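Local coordinates for protein NADP-dependent glyceraldehyde-3-phosphate dehydrogenase (Bacillus halodurans, PDB 3PRL) that probably oxidises glyceraldehyde 3-phosphate to 3-phosphoglycerate with NADP+ as cofactor, as a non-phosphorylating member of the aldehyde dehydrogenase family, at residues A114-H119 with Q464-S469; L320-P325 with L368-L373. One frame throughout, in Å; residues are numbered along the deposited sequence. Where two conformers were deposited one is given.

Contact 1: residues A114-H119 with Q464-S469; sequences ADIIRH and QGIKPS
Ile-116 and His-119 of helix 103-124 meet Ile-466, the first residue of helix 466-472. In the aldehyde dehydrogenase fold this is the packing of the N-terminal end of helix 466-472 against helix 103-124, and it buries 147 Å². The tight part is aliphatic. Ile-116 CG2 lies 3.6 Å from Ile-466 CD1, and the two side chains cross at a slant. Ile-466 points its beta carbon toward the long helix. Its CG1 stands anti to the carbonyl carbon (chi1 -59°), and CD1 at the end of that branch meets Ile-116. The other branch, CG2, sits 3.9 Å from His-119 O. It also comes to the edge of the His-119 ring, near the ring plane, with CD2 at 4.1 Å. This end is looser. Other subunits take part here: the His-119 ring also meets Phe-137 of a second subunit, with the planes at about 45°, and Arg-126 of a third subunit donates a hydrogen bond to His-119 O. The solvent side is polar. Lys-467 is exposed, and Arg-118 bridges to Asp-115, by a weak hydrogen bond, and to Glu-85. Gly-465 is the N-cap of the short helix. Its backbone angles would press any beta carbon against the carbonyl O of Gln-464. With Ile-466 cut back to an alanine, a gap would probably open beside Ile-116 CG2, and the His-119 ring edge would lose its aliphatic neighbour. Ile-466 CD1 also comes within 4.0 Å of Ile-116 O, so one methyl touches both the side chain and the backbone of that residue.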
loop_
_atom_site.group_PDB
_atom_site.type_symbol
_atom_site.label_atom_id
_atom_site.label_comp_id
_atom_site.label_asym_id
_atom_site.label_seq_id
_atom_site.Cartn_x
_atom_site.Cartn_y
_atom_site.Cartn_z
ATOM N N ALA D 114 -16.727 3.135 -21.287
ATOM C CA ALA D 114 -16.006 4.410 -21.119
ATOM C C ALA D 114 -15.713 4.693 -19.658
ATOM O O ALA D 114 -14.675 5.259 -19.316
ATOM C CB ALA D 114 -16.775 5.583 -21.752
ATOM N N ASP D 115 -16.627 4.269 -18.798
ATOM C CA ASP D 115 -16.427 4.361 -17.364
ATOM C C ASP D 115 -15.266 3.490 -16.895
ATOM O O ASP D 115 -14.486 3.923 -16.036
ATOM C CB ASP D 115 -17.700 3.995 -16.616
ATOM C CG ASP D 115 -18.787 5.050 -16.753
ATOM O OD1 ASP D 115 -18.495 6.198 -17.179
ATOM O OD2 ASP D 115 -19.939 4.726 -16.417
ATOM N N ILE D 116 -15.144 2.281 -17.452
ATOM C CA ILE D 116 -14.015 1.393 -17.137
ATOM C C ILE D 116 -12.689 1.931 -17.673
ATOM O O ILE D 116 -11.649 1.820 -17.000
ATOM C CB ILE D 116 -14.228 -0.067 -17.651
ATOM C CG1 ILE D 116 -15.228 -0.813 -16.770
ATOM C CG2 ILE D 116 -12.937 -0.853 -17.614
ATOM C CD1 ILE D 116 -16.049 -1.870 -17.546
ATOM N N ILE D 117 -12.719 2.502 -18.870
ATOM C CA ILE D 117 -11.530 3.051 -19.497
ATOM C C ILE D 117 -11.002 4.278 -18.724
ATOM O O ILE D 117 -9.791 4.428 -18.560
ATOM C CB ILE D 117 -11.788 3.378 -20.989
ATOM C CG1 ILE D 117 -12.013 2.081 -21.787
ATOM C CG2 ILE D 117 -10.662 4.228 -21.605
ATOM C CD1 ILE D 117 -12.694 2.295 -23.093
ATOM N N ARG D 118 -11.902 5.141 -18.242
ATOM C CA ARG D 118 -11.455 6.329 -17.497
ATOM C C ARG D 118 -10.851 5.950 -16.150
ATOM O O ARG D 118 -9.800 6.452 -15.776
ATOM C CB ARG D 118 -12.586 7.342 -17.336
ATOM C CG ARG D 118 -13.017 7.949 -18.654
ATOM C CD ARG D 118 -13.644 9.289 -18.446
ATOM N NE ARG D 118 -14.771 9.480 -19.343
ATOM C CZ ARG D 118 -16.018 9.138 -19.047
ATOM N NH1 ARG D 118 -16.304 8.584 -17.866
ATOM N NH2 ARG D 118 -16.984 9.357 -19.933
ATOM N N HIS D 119 -11.511 5.037 -15.448
ATOM C CA HIS D 119 -11.092 4.586 -14.120
ATOM C C HIS D 119 -9.787 3.802 -14.141
ATOM O O HIS D 119 -9.016 3.862 -13.183
ATOM C CB HIS D 119 -12.194 3.750 -13.492
ATOM C CG HIS D 119 -12.097 3.659 -12.004
ATOM N ND1 HIS D 119 -12.771 4.516 -11.162
ATOM C CD2 HIS D 119 -11.391 2.823 -11.210
ATOM C CE1 HIS D 119 -12.491 4.205 -9.911
ATOM N NE2 HIS D 119 -11.653 3.186 -9.913
ATOM N N GLN D 464 -8.809 -10.291 -12.531
ATOM C CA GLN D 464 -9.145 -9.039 -13.202
ATOM C C GLN D 464 -9.802 -8.044 -12.256
ATOM O O GLN D 464 -9.690 -8.147 -11.034
ATOM C CB GLN D 464 -10.047 -9.289 -14.420
ATOM C CG GLN D 464 -9.439 -8.911 -15.768
ATOM C CD GLN D 464 -9.859 -7.517 -16.253
ATOM O OE1 GLN D 464 -10.625 -6.809 -15.590
ATOM N NE2 GLN D 464 -9.337 -7.116 -17.406
ATOM N N GLY D 465 -10.545 -7.110 -12.836
ATOM C CA GLY D 465 -10.974 -5.937 -12.129
ATOM C C GLY D 465 -9.900 -4.923 -12.479
ATOM O O GLY D 465 -8.861 -5.278 -13.058
ATOM N N ILE D 466 -10.135 -3.663 -12.132
ATOM C CA ILE D 466 -9.305 -2.569 -12.654
ATOM C C ILE D 466 -7.839 -2.637 -12.243
ATOM O O ILE D 466 -6.969 -2.784 -13.110
ATOM C CB ILE D 466 -9.895 -1.182 -12.341
ATOM C CG1 ILE D 466 -11.290 -1.045 -12.949
ATOM C CG2 ILE D 466 -8.947 -0.056 -12.832
ATOM C CD1 ILE D 466 -11.353 -1.241 -14.445
ATOM N N LYS D 467 -7.558 -2.523 -10.943
ATOM C CA LYS D 467 -6.167 -2.616 -10.481
ATOM C C LYS D 467 -5.504 -3.957 -10.778
ATOM O O LYS D 467 -4.383 -3.963 -11.296
ATOM C CB LYS D 467 -5.965 -2.249 -9.011
ATOM C CG LYS D 467 -4.468 -2.118 -8.628
ATOM C CD LYS D 467 -4.213 -2.333 -7.133
ATOM C CE LYS D 467 -4.211 -1.014 -6.384
ATOM N NZ LYS D 467 -2.820 -0.551 -6.045
ATOM N N PRO D 468 -6.165 -5.088 -10.429
ATOM C CA PRO D 468 -5.529 -6.399 -10.644
ATOM C C PRO D 468 -5.136 -6.595 -12.104
ATOM O O PRO D 468 -4.116 -7.232 -12.387
ATOM C CB PRO D 468 -6.633 -7.402 -10.252
ATOM C CG PRO D 468 -7.454 -6.646 -9.257
ATOM C CD PRO D 468 -7.457 -5.225 -9.728
ATOM N N SER D 469 -5.949 -6.045 -13.012
ATOM C CA SER D 469 -5.644 -6.040 -14.436
ATOM C C SER D 469 -4.320 -5.358 -14.724
ATOM O O SER D 469 -3.502 -5.895 -15.462
ATOM C CB SER D 469 -6.762 -5.353 -15.229
ATOM O OG SER D 469 -7.898 -6.205 -15.224
#

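Contact 2: residues L320-P325 with L368-L373; sequences LTVGSP and LSPTLL
Leu-320 lies in the loop after helix 303-317, and its CD1 touches the ring of Pro-370. CB and CG of Pro-370 are both 4.0 Å from Leu-320 CD1. The CG of Leu-320 is anti to the carbonyl carbon (chi1 -50°) and CD1 is anti to CA (chi2 172°), which together bring CD1 to the proline. The two side chains run past each other in opposite directions. Thr-321 turns its side chain away from the strand. Its backbone N is bonded to Asp-330 OD2, and its backbone also pairs with Ile-331. Val-322 faces Pro-370 again. Its CG1 meets Pro-370 CD at 3.7 Å, and the two side chains cross at about a right angle. The pyrrolidine ring is thus met at two places: CB and CG by the leucine, CD by the valine. Leu-320 is partly exposed, Val-322 is exposed and Pro-370 is buried. This is packing within the catalytic domain of the aldehyde dehydrogenase fold, and it joins the loop after a helix to a strand. Both sides together bury 139 Å²; the closest contacts are apolar, and no hydrogen bond crosses. Gly-323 pairs through its backbone with Ile-331, as Thr-321 does. The chain then leaves the proline, and Pro-325 makes a backbone bond to Lys-103. Pro-370 sits in the break of strand 367-374, just before its regular part resumes at Thr-371. Leu-320 and Pro-370 both rest on Phe-286 of helix 274-286. The strand runs parallel to strand 391-397, and Leu-368, Thr-371 and Leu-373 pack on helix 337-352.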
loop_
_atom_site.group_PDB
_atom_site.type_symbol
_atom_site.label_atom_id
_atom_site.label_comp_id
_atom_site.label_asym_id
_atom_site.label_seq_id
_atom_site.Cartn_x
_atom_site.Cartn_y
_atom_site.Cartn_z
ATOM N N LEU D 320 -41.519 -11.563 -17.243
ATOM C CA LEU D 320 -40.484 -11.299 -18.251
ATOM C C LEU D 320 -41.077 -11.283 -19.652
ATOM O O LEU D 320 -41.819 -12.196 -20.033
ATOM C CB LEU D 320 -39.336 -12.321 -18.174
ATOM C CG LEU D 320 -38.703 -12.582 -16.807
ATOM C CD1 LEU D 320 -37.739 -13.742 -16.900
ATOM C CD2 LEU D 320 -38.016 -11.334 -16.217
ATOM N N THR D 321 -40.742 -10.238 -20.404
ATOM C CA THR D 321 -41.179 -10.089 -21.790
ATOM C C THR D 321 -40.223 -10.825 -22.719
ATOM O O THR D 321 -39.012 -10.872 -22.470
ATOM C CB THR D 321 -41.230 -8.599 -22.223
ATOM O OG1 THR D 321 -39.909 -8.048 -22.191
ATOM C CG2 THR D 321 -42.132 -7.787 -21.304
ATOM N N VAL D 322 -40.779 -11.394 -23.786
ATOM C CA VAL D 322 -40.032 -12.178 -24.768
ATOM C C VAL D 322 -40.136 -11.541 -26.156
ATOM O O VAL D 322 -41.238 -11.208 -26.604
ATOM C CB VAL D 322 -40.555 -13.634 -24.836
ATOM C CG1 VAL D 322 -40.235 -14.374 -23.563
ATOM C CG2 VAL D 322 -42.088 -13.678 -25.109
ATOM N N GLY D 323 -38.999 -11.366 -26.834
ATOM C CA GLY D 323 -39.005 -10.772 -28.180
ATOM C C GLY D 323 -37.644 -10.373 -28.724
ATOM O O GLY D 323 -36.615 -10.950 -28.346
ATOM N N SER D 324 -37.639 -9.381 -29.616
ATOM C CA SER D 324 -36.398 -8.908 -30.259
ATOM C C SER D 324 -35.571 -7.858 -29.454
ATOM O O SER D 324 -36.119 -7.130 -28.611
ATOM C CB SER D 324 -36.708 -8.404 -31.674
ATOM O OG SER D 324 -37.397 -7.173 -31.645
ATOM N N PRO D 325 -34.235 -7.799 -29.693
ATOM C CA PRO D 325 -33.373 -6.840 -28.980
ATOM C C PRO D 325 -33.761 -5.362 -29.152
ATOM O O PRO D 325 -33.550 -4.560 -28.238
ATOM C CB PRO D 325 -31.970 -7.101 -29.573
ATOM C CG PRO D 325 -32.207 -7.953 -30.805
ATOM C CD PRO D 325 -33.433 -8.746 -30.491
ATOM N N LEU D 368 -35.977 -18.482 -27.081
ATOM C CA LEU D 368 -36.430 -19.397 -26.043
ATOM C C LEU D 368 -37.139 -18.674 -24.918
ATOM O O LEU D 368 -36.643 -17.666 -24.407
ATOM C CB LEU D 368 -35.263 -20.181 -25.462
ATOM C CG LEU D 368 -34.978 -21.556 -26.054
ATOM C CD1 LEU D 368 -34.127 -21.438 -27.314
ATOM C CD2 LEU D 368 -34.279 -22.411 -25.002
ATOM N N SER D 369 -38.302 -19.200 -24.537
ATOM C CA SER D 369 -39.023 -18.744 -23.350
ATOM C C SER D 369 -38.154 -18.936 -22.119
ATOM O O SER D 369 -37.389 -19.897 -22.059
ATOM C CB SER D 369 -40.333 -19.525 -23.173
ATOM O OG SER D 369 -41.373 -18.972 -23.952
ATOM N N PRO D 370 -38.242 -18.016 -21.140
ATOM C CA PRO D 370 -37.486 -18.319 -19.937
ATOM C C PRO D 370 -38.055 -19.613 -19.355
ATOM O O PRO D 370 -39.277 -19.788 -19.283
ATOM C CB PRO D 370 -37.753 -17.120 -19.027
ATOM C CG PRO D 370 -39.012 -16.488 -19.558
ATOM C CD PRO D 370 -39.024 -16.768 -21.019
ATOM N N THR D 371 -37.167 -20.526 -18.990
ATOM C CA THR D 371 -37.582 -21.847 -18.581
ATOM C C THR D 371 -37.252 -22.070 -17.111
ATOM O O THR D 371 -36.093 -21.939 -16.696
ATOM C CB THR D 371 -36.971 -22.942 -19.502
ATOM O OG1 THR D 371 -37.252 -22.629 -20.873
ATOM C CG2 THR D 371 -37.571 -24.291 -19.188
ATOM N N LEU D 372 -38.289 -22.381 -16.332
ATOM C CA LEU D 372 -38.137 -22.694 -14.914
ATOM C C LEU D 372 -38.420 -24.164 -14.639
ATOM O O LEU D 372 -39.499 -24.681 -14.974
ATOM C CB LEU D 372 -39.030 -21.803 -14.047
ATOM C CG LEU D 372 -38.666 -21.712 -12.558
ATOM C CD1 LEU D 372 -37.288 -21.080 -12.356
ATOM C CD2 LEU D 372 -39.717 -20.927 -11.809
ATOM N N LEU D 373 -37.441 -24.825 -14.023
ATOM C CA LEU D 373 -37.563 -26.225 -13.640
ATOM C C LEU D 373 -37.440 -26.370 -12.136
ATOM O O LEU D 373 -36.634 -25.687 -11.504
ATOM C CB LEU D 373 -36.486 -27.065 -14.327
ATOM C CG LEU D 373 -36.311 -26.927 -15.843
ATOM C CD1 LEU D 373 -34.932 -27.410 -16.252
ATOM C CD2 LEU D 373 -37.414 -27.681 -16.608
#

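In the fold
The two contacts lie on opposite sides of the chain's centre, with their own centres 32 Å apart and their nearest atoms about 20 Å apart. They do not touch. Contact 1 joins parts of the chain 345 residues apart. Contact 2 spans 43 residues within that interval. Contact 1 is deeper, its centre 12 Å from the chain's centre against 23 Å, and other subunits complete its surroundings. No other chain of the assembly touches contact 2. The Ile-466 side chain is about 10 Å from that of Glu-259, the predicted active-site residue, whereas contact 2 lies away from the annotated sites, on a strand paired with strand 391-397.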